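Porin (Rhodobacter blasticus, PDB 3PRN) forms trimeric outer-membrane channels that let small hydrophilic solutes, up to about 0.6 kDa, diffuse passively across. Local coordinates at residues Thr87-Val92 with Ala178-Thr183; Ser140-Tyr145 with Ala168-Asp173. The protein carries 1 engineered substitution. All blocks are in the same frame, centred on the assembly; numbering follows the deposited sequence.

Overall arrangement
Both contacts involve the wall of one 16-stranded antiparallel barrel. Contact 2 joins strands 142-150 and 163-171, which are neighbours in the sheet. Contact 1 lays the short helix 88-91, part of the long segment between strands 78-83 and 131-138, against the inner face of strand 175-183. The centres of the two contacts lie about 13 Å apart. Strands 163-171 and 175-183 link them, with a probable hydrogen bond from Ala179 N to Ala168 O of 3.0 Å. Helix 88-91 also packs on Tyr145 of contact 2. The magnesium ion is held elsewhere, by Ser28 and Asp57. Contact 2 is nested in the chain loop closed by contact 1.

Contact 1: residues Thr87-Val92 with Ala178-Thr183; sequences TAFDSV and AAAYTT
Phe89 and Val92 of the helical segment both press on the methyl of Ala180, whose CB lies 3.8 Å from Phe89 CD1 and 4.0 Å from Val92 CG2. The other branch of Val92 rests on the strand backbone, with CG1 3.6 Å from Ala179 O. Phe89 also leans across Thr182, where its CB comes within 3.6 Å of Thr182 OG1. With CG anti to the backbone N (chi1 -161°), the ring reaches out across strand 175-183, and its CD1 comes near both Ala180 CB and Thr182 OG1. This is the tight part: carbon against carbon at Ala180, with Thr182 OG1 and Ala179 O at its borders.

No direct hydrogen bond joins the two segments. A single water bridges them within this buried contact: it accepts from Phe89 N at 3.0 Å and pairs with Thr182 OG1 at 2.8 Å. It thus satisfies an N-H in the first turn of the helix. The looser, more open side belongs to Asp90 and Ser91, which are partly exposed and do not touch the strand. Ser91 OG donates to Thr87 O at 2.8 Å from above the carbonyl plane and ties the helix end back to its N-cap residue. On the strand, Ala179 and Tyr181 point away from the helix, consistent with the outer face of the barrel.

The segment between strands 78-83 and 131-138 is the one that folds into the barrel in general porins and narrows the pore. Here Phe89 meets Phe114 edge-to-face and touches Ile193 and Phe195 of strand 193-200. Val92 and Ala180 both reach Ala167 of strand 163-171, while Ala88 packs on Tyr145 of strand 142-150.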
ATOM      1  N   THR A  87      -1.000  23.184   4.377  1.00 21.36           N
ATOM      2  CA  THR A  87      -0.902  24.612   4.027  1.00 21.32           C
ATOM      3  C   THR A  87      -1.558  25.511   5.080  1.00 21.16           C
ATOM      4  O   THR A  87      -2.370  25.112   5.920  1.00 20.48           O
ATOM      5  CB  THR A  87      -1.599  24.880   2.694  1.00 21.71           C
ATOM      6  OG1 THR A  87      -2.964  24.502   2.781  1.00 21.47           O
ATOM      7  CG2 THR A  87      -0.975  24.108   1.531  1.00 21.37           C
ATOM      8  N   ALA A  88      -1.118  26.775   5.048  1.00 20.71           N
ATOM      9  CA  ALA A  88      -1.617  27.704   6.067  1.00 21.28           C
ATOM     10  C   ALA A  88      -3.117  27.901   6.082  1.00 21.45           C
ATOM     11  O   ALA A  88      -3.768  27.790   7.143  1.00 21.00           O
ATOM     12  CB  ALA A  88      -0.868  29.030   5.909  1.00 22.06           C
ATOM     13  N   PHE A  89      -3.745  28.076   4.923  1.00 21.63           N
ATOM     14  CA  PHE A  89      -5.192  28.344   4.912  1.00 22.86           C
ATOM     15  C   PHE A  89      -5.978  27.120   5.385  1.00 22.75           C
ATOM     16  O   PHE A  89      -7.088  27.244   5.923  1.00 23.10           O
ATOM     17  CB  PHE A  89      -5.593  28.724   3.477  1.00 24.26           C
ATOM     18  CG  PHE A  89      -6.905  29.462   3.356  1.00 25.97           C
ATOM     19  CD1 PHE A  89      -6.944  30.847   3.627  1.00 27.00           C
ATOM     20  CD2 PHE A  89      -8.063  28.819   2.978  1.00 25.78           C
ATOM     21  CE1 PHE A  89      -8.159  31.551   3.504  1.00 28.20           C
ATOM     22  CE2 PHE A  89      -9.291  29.497   2.876  1.00 26.82           C
ATOM     23  CZ  PHE A  89      -9.313  30.870   3.144  1.00 27.27           C
ATOM     24  N   ASP A  90      -5.395  25.934   5.185  1.00 22.92           N
ATOM     25  CA  ASP A  90      -6.071  24.705   5.582  1.00 22.12           C
ATOM     26  C   ASP A  90      -5.749  24.367   7.025  1.00 22.88           C
ATOM     27  O   ASP A  90      -6.512  23.587   7.593  1.00 21.32           O
ATOM     28  CB  ASP A  90      -5.666  23.561   4.633  1.00 24.32           C
ATOM     29  CG  ASP A  90      -6.506  22.275   4.789  1.00 24.13           C
ATOM     30  OD1 ASP A  90      -7.717  22.297   4.628  1.00 20.88           O
ATOM     31  OD2 ASP A  90      -5.928  21.197   5.066  1.00 26.43           O
ATOM     32  N   SER A  91      -4.672  24.903   7.613  1.00 21.64           N
ATOM     33  CA  SER A  91      -4.361  24.469   8.976  1.00 23.58           C
ATOM     34  C   SER A  91      -4.784  25.393  10.107  1.00 23.73           C
ATOM     35  O   SER A  91      -4.813  24.925  11.237  1.00 23.92           O
ATOM     36  CB  SER A  91      -2.810  24.336   9.070  1.00 24.28           C
ATOM     37  OG  SER A  91      -2.399  23.367   8.099  1.00 25.69           O
ATOM     38  N   VAL A  92      -5.106  26.658   9.865  1.00 23.84           N
ATOM     39  CA  VAL A  92      -5.499  27.566  10.910  1.00 23.91           C
ATOM     40  C   VAL A  92      -6.723  27.040  11.666  1.00 23.86           C
ATOM     41  O   VAL A  92      -7.539  26.288  11.119  1.00 23.54           O
ATOM     42  CB  VAL A  92      -6.096  28.934  10.477  1.00 26.91           C
ATOM     43  CG1 VAL A  92      -5.108  30.092  10.627  1.00 27.59           C
ATOM     44  CG2 VAL A  92      -6.545  28.955   9.014  1.00 25.03           C
ATOM     45  N   ALA A 178      -8.540  34.073  14.715  1.00 32.32           N
ATOM     46  CA  ALA A 178      -7.729  33.410  13.692  1.00 31.50           C
ATOM     47  C   ALA A 178      -7.822  34.236  12.414  1.00 30.37           C
ATOM     48  O   ALA A 178      -8.845  34.863  12.160  1.00 30.02           O
ATOM     49  CB  ALA A 178      -8.249  31.990  13.456  1.00 29.38           C
ATOM     50  N   ALA A 179      -6.769  34.224  11.638  1.00 30.10           N
ATOM     51  CA  ALA A 179      -6.781  34.966  10.371  1.00 30.06           C
ATOM     52  C   ALA A 179      -5.818  34.241   9.427  1.00 29.88           C
ATOM     53  O   ALA A 179      -4.835  33.609   9.891  1.00 29.82           O
ATOM     54  CB  ALA A 179      -6.317  36.390  10.662  1.00 29.24           C
ATOM     55  N   ALA A 180      -6.075  34.368   8.155  1.00 29.48           N
ATOM     56  CA  ALA A 180      -5.244  33.726   7.149  1.00 29.47           C
ATOM     57  C   ALA A 180      -5.344  34.519   5.854  1.00 29.87           C
ATOM     58  O   ALA A 180      -6.413  35.050   5.552  1.00 30.23           O
ATOM     59  CB  ALA A 180      -5.715  32.300   6.912  1.00 27.69           C
ATOM     60  N   TYR A 181      -4.285  34.466   5.066  1.00 29.73           N
ATOM     61  CA  TYR A 181      -4.246  35.130   3.776  1.00 29.97           C
ATOM     62  C   TYR A 181      -3.374  34.291   2.847  1.00 29.23           C
ATOM     63  O   TYR A 181      -2.287  33.883   3.301  1.00 29.94           O
ATOM     64  CB  TYR A 181      -3.610  36.543   3.968  1.00 31.30           C
ATOM     65  CG  TYR A 181      -3.525  37.291   2.656  1.00 35.27           C
ATOM     66  CD1 TYR A 181      -4.677  37.863   2.123  1.00 38.78           C
ATOM     67  CD2 TYR A 181      -2.348  37.434   1.968  1.00 37.64           C
ATOM     68  CE1 TYR A 181      -4.648  38.573   0.922  1.00 40.61           C
ATOM     69  CE2 TYR A 181      -2.294  38.168   0.790  1.00 40.54           C
ATOM     70  CZ  TYR A 181      -3.446  38.694   0.257  1.00 42.01           C
ATOM     71  OH  TYR A 181      -3.414  39.405  -0.937  1.00 44.94           O
ATOM     72  N   THR A 182      -3.755  34.060   1.647  1.00 27.95           N
ATOM     73  CA  THR A 182      -3.040  33.274   0.675  1.00 27.79           C
ATOM     74  C   THR A 182      -3.075  33.928  -0.689  1.00 27.69           C
ATOM     75  O   THR A 182      -4.181  34.226  -1.159  1.00 28.18           O
ATOM     76  CB  THR A 182      -3.709  31.854   0.530  1.00 25.10           C
ATOM     77  OG1 THR A 182      -3.576  31.232   1.815  1.00 25.41           O
ATOM     78  CG2 THR A 182      -3.004  31.022  -0.521  1.00 22.73           C
ATOM     79  N   THR A 183      -1.922  34.148  -1.323  1.00 27.92           N
ATOM     80  CA  THR A 183      -1.924  34.754  -2.642  1.00 27.90           C
ATOM     81  C   THR A 183      -1.754  33.654  -3.688  1.00 28.49           C
ATOM     82  O   THR A 183      -1.077  32.613  -3.476  1.00 27.71           O
ATOM     83  CB  THR A 183      -0.842  35.850  -2.792  1.00 32.04           C
ATOM     84  OG1 THR A 183       0.423  35.221  -2.567  1.00 34.62           O
ATOM     85  CG2 THR A 183      -0.896  36.889  -1.683  1.00 32.62           C
TER
HETATM   86  O   HOH W   1      -2.462  28.746   2.334  1.00 24.95           O

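Contact 2: residues Ser140-Tyr145 with Ala168-Asp173; sequences SGVNLY and ADWSND
Asp169 takes one hydrogen bond on each carboxylate oxygen from the facing strand. Asn143 ND2 donates to Asp169 OD1 over 2.7 Å. The bond is nearly straight, at 173°, and the acceptor lies in the amide plane. Tyr145 OH donates to Asp169 OD2 at 2.9 Å. Asp169 OD1 and OD2 each accept on the syn lone pair, and the amide and carboxylate planes stand 71° apart. Asp169 CG sits between its backbone N and carbonyl carbon (chi1 53°), which carries the carboxylate over toward strand 142-150. OD2 also accepts from Ala93 N, just beyond helix 88-91. The three bonds to the carboxylate fix the rotation of the acid; Asn143 OD1, bonded to Ser138 OG, holds the amide. With the carboxylate cut back to an alanine, Asn143 ND2, Tyr145 OH and Ala93 N would probably lose their acceptors, and the tyrosine hydroxyl its anchor.

Beneath these side chains, Asn143 and Asp169 form an antiparallel hydrogen-bonded pair. Asn143 N reaches Asp169 O at 3.0 Å, and Asp169 N reaches Asn143 O at the same length. Such pairing of chain neighbours makes the wall of a porin barrel. The short turns at the Gly141 and Asn172 ends are consistent with the periplasmic rim, where porins have short turns. Asp169, Asn143 and Tyr145 share the side where helix 88-91 lies, inside the barrel.

Val142, Leu144, Ala168 and Trp170 lie on the other face, consistent with the membrane side. Val142 CG2 meets the indole edge in its plane, 3.5 Å from Trp170 CD1. Leu144 CD1 lies 4.1 Å from Ala168 CB. Toward the turn the pairing slackens: Ser171 N donates to Gly141 O at 3.3 Å. Gly141 adopts backbone angles at which a side chain would strike the carbonyl of Ser140.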
ATOM      1  N   SER A 140       2.958  29.020  22.673  1.00 60.93           N
ATOM      2  CA  SER A 140       1.994  29.065  23.745  1.00 60.49           C
ATOM      3  C   SER A 140       0.753  29.928  23.507  1.00 59.91           C
ATOM      4  O   SER A 140       0.732  31.171  23.658  1.00 60.36           O
ATOM      5  CB  SER A 140       2.612  29.435  25.113  1.00 62.14           C
ATOM      6  OG  SER A 140       1.727  29.166  26.190  1.00 62.22           O
ATOM      7  N   GLY A 141      -0.353  29.226  23.157  1.00 58.83           N
ATOM      8  CA  GLY A 141      -1.603  29.951  22.876  1.00 56.30           C
ATOM      9  C   GLY A 141      -1.580  30.471  21.422  1.00 54.51           C
ATOM     10  O   GLY A 141      -2.635  30.541  20.806  1.00 54.55           O
ATOM     11  N   VAL A 142      -0.417  30.847  20.933  1.00 52.78           N
ATOM     12  CA  VAL A 142      -0.230  31.332  19.577  1.00 50.42           C
ATOM     13  C   VAL A 142       0.304  30.251  18.631  1.00 48.52           C
ATOM     14  O   VAL A 142       1.049  29.304  18.984  1.00 48.76           O
ATOM     15  CB  VAL A 142       0.673  32.568  19.523  1.00 51.65           C
ATOM     16  CG1 VAL A 142       0.758  33.199  18.148  1.00 52.22           C
ATOM     17  CG2 VAL A 142       0.167  33.610  20.519  1.00 54.01           C
ATOM     18  N   ASN A 143      -0.258  30.255  17.412  1.00 46.04           N
ATOM     19  CA  ASN A 143       0.203  29.380  16.354  1.00 41.67           C
ATOM     20  C   ASN A 143       0.406  30.266  15.115  1.00 40.09           C
ATOM     21  O   ASN A 143      -0.499  31.004  14.759  1.00 38.86           O
ATOM     22  CB  ASN A 143      -0.763  28.268  16.037  1.00 41.79           C
ATOM     23  CG  ASN A 143      -1.006  27.316  17.175  1.00 44.37           C
ATOM     24  OD1 ASN A 143      -0.108  26.597  17.619  1.00 45.08           O
ATOM     25  ND2 ASN A 143      -2.252  27.260  17.652  1.00 44.74           N
ATOM     26  N   LEU A 144       1.552  30.143  14.473  1.00 37.99           N
ATOM     27  CA  LEU A 144       1.853  30.790  13.232  1.00 35.79           C
ATOM     28  C   LEU A 144       1.991  29.682  12.150  1.00 34.61           C
ATOM     29  O   LEU A 144       2.706  28.706  12.446  1.00 33.48           O
ATOM     30  CB  LEU A 144       3.251  31.415  13.255  1.00 40.08           C
ATOM     31  CG  LEU A 144       3.375  32.896  13.525  1.00 45.02           C
ATOM     32  CD1 LEU A 144       2.631  33.641  12.413  1.00 45.51           C
ATOM     33  CD2 LEU A 144       2.849  33.177  14.926  1.00 45.55           C
ATOM     34  N   TYR A 145       1.568  29.953  10.947  1.00 32.42           N
ATOM     35  CA  TYR A 145       1.726  29.015   9.848  1.00 30.84           C
ATOM     36  C   TYR A 145       2.155  29.727   8.581  1.00 30.85           C
ATOM     37  O   TYR A 145       1.545  30.734   8.210  1.00 30.34           O
ATOM     38  CB  TYR A 145       0.455  28.259   9.515  1.00 30.91           C
ATOM     39  CG  TYR A 145      -0.364  27.728  10.643  1.00 29.27           C
ATOM     40  CD1 TYR A 145      -1.132  28.609  11.393  1.00 30.24           C
ATOM     41  CD2 TYR A 145      -0.359  26.382  11.006  1.00 31.15           C
ATOM     42  CE1 TYR A 145      -1.885  28.144  12.451  1.00 32.17           C
ATOM     43  CE2 TYR A 145      -1.113  25.897  12.083  1.00 30.82           C
ATOM     44  CZ  TYR A 145      -1.873  26.795  12.777  1.00 33.05           C
ATOM     45  OH  TYR A 145      -2.693  26.405  13.832  1.00 36.49           O
ATOM     46  N   ALA A 168      -2.335  32.764  11.327  1.00 29.13           N
ATOM     47  CA  ALA A 168      -2.126  32.735  12.761  1.00 30.60           C
ATOM     48  C   ALA A 168      -3.427  32.574  13.505  1.00 31.16           C
ATOM     49  O   ALA A 168      -4.538  32.886  13.032  1.00 30.85           O
ATOM     50  CB  ALA A 168      -1.381  34.018  13.207  1.00 30.34           C
ATOM     51  N   ASP A 169      -3.360  31.930  14.656  1.00 32.01           N
ATOM     52  CA  ASP A 169      -4.478  31.828  15.550  1.00 34.15           C
ATOM     53  C   ASP A 169      -3.966  32.001  17.000  1.00 36.16           C
ATOM     54  O   ASP A 169      -2.780  31.895  17.358  1.00 35.35           O
ATOM     55  CB  ASP A 169      -5.354  30.612  15.409  1.00 33.53           C
ATOM     56  CG  ASP A 169      -4.596  29.294  15.460  1.00 34.48           C
ATOM     57  OD1 ASP A 169      -4.016  28.991  16.524  1.00 33.99           O
ATOM     58  OD2 ASP A 169      -4.559  28.578  14.438  1.00 32.44           O
ATOM     59  N   TRP A 170      -4.949  32.311  17.836  1.00 37.30           N
ATOM     60  CA  TRP A 170      -4.660  32.666  19.220  1.00 40.55           C
ATOM     61  C   TRP A 170      -5.894  32.347  20.035  1.00 41.40           C
ATOM     62  O   TRP A 170      -7.032  32.581  19.635  1.00 40.53           O
ATOM     63  CB  TRP A 170      -4.304  34.179  19.315  1.00 45.53           C
ATOM     64  CG  TRP A 170      -4.204  34.532  20.789  1.00 51.01           C
ATOM     65  CD1 TRP A 170      -3.103  34.370  21.591  1.00 52.97           C
ATOM     66  CD2 TRP A 170      -5.257  35.019  21.620  1.00 52.62           C
ATOM     67  NE1 TRP A 170      -3.430  34.716  22.876  1.00 55.01           N
ATOM     68  CE2 TRP A 170      -4.742  35.119  22.923  1.00 54.26           C
ATOM     69  CE3 TRP A 170      -6.594  35.365  21.391  1.00 53.28           C
ATOM     70  CZ2 TRP A 170      -5.506  35.568  24.002  1.00 54.54           C
ATOM     71  CZ3 TRP A 170      -7.361  35.811  22.456  1.00 54.01           C
ATOM     72  CH2 TRP A 170      -6.807  35.913  23.747  1.00 54.62           C
ATOM     73  N   SER A 171      -5.605  31.800  21.211  1.00 42.89           N
ATOM     74  CA  SER A 171      -6.738  31.438  22.054  1.00 45.66           C
ATOM     75  C   SER A 171      -6.403  31.552  23.530  1.00 47.79           C
ATOM     76  O   SER A 171      -5.221  31.480  23.931  1.00 47.83           O
ATOM     77  CB  SER A 171      -7.089  30.005  21.615  1.00 44.53           C
ATOM     78  OG  SER A 171      -8.199  29.567  22.346  1.00 45.59           O
ATOM     79  N   ASN A 172      -7.423  31.767  24.357  1.00 49.17           N
ATOM     80  CA  ASN A 172      -7.284  31.599  25.803  1.00 51.61           C
ATOM     81  C   ASN A 172      -8.385  30.634  26.223  1.00 53.31           C
ATOM     82  O   ASN A 172      -8.828  29.764  25.445  1.00 53.41           O
ATOM     83  CB  ASN A 172      -7.251  32.915  26.538  1.00 50.92           C
ATOM     84  CG  ASN A 172      -8.554  33.677  26.409  1.00 51.49           C
ATOM     85  OD1 ASN A 172      -9.606  33.071  26.189  1.00 51.08           O
ATOM     86  ND2 ASN A 172      -8.485  34.989  26.542  1.00 51.90           N
ATOM     87  N   ASP A 173      -8.921  30.732  27.433  1.00 54.37           N
ATOM     88  CA  ASP A 173      -9.990  29.772  27.786  1.00 56.64           C
ATOM     89  C   ASP A 173     -11.351  30.080  27.167  1.00 55.61           C
ATOM     90  O   ASP A 173     -12.200  29.184  26.942  1.00 56.65           O
ATOM     91  CB  ASP A 173     -10.068  29.721  29.332  1.00 63.80           C
ATOM     92  CG  ASP A 173      -8.786  29.227  29.997  1.00 69.46           C
ATOM     93  OD1 ASP A 173      -7.821  30.030  30.182  1.00 71.60           O
ATOM     94  OD2 ASP A 173      -8.697  28.016  30.370  1.00 71.74           O
TER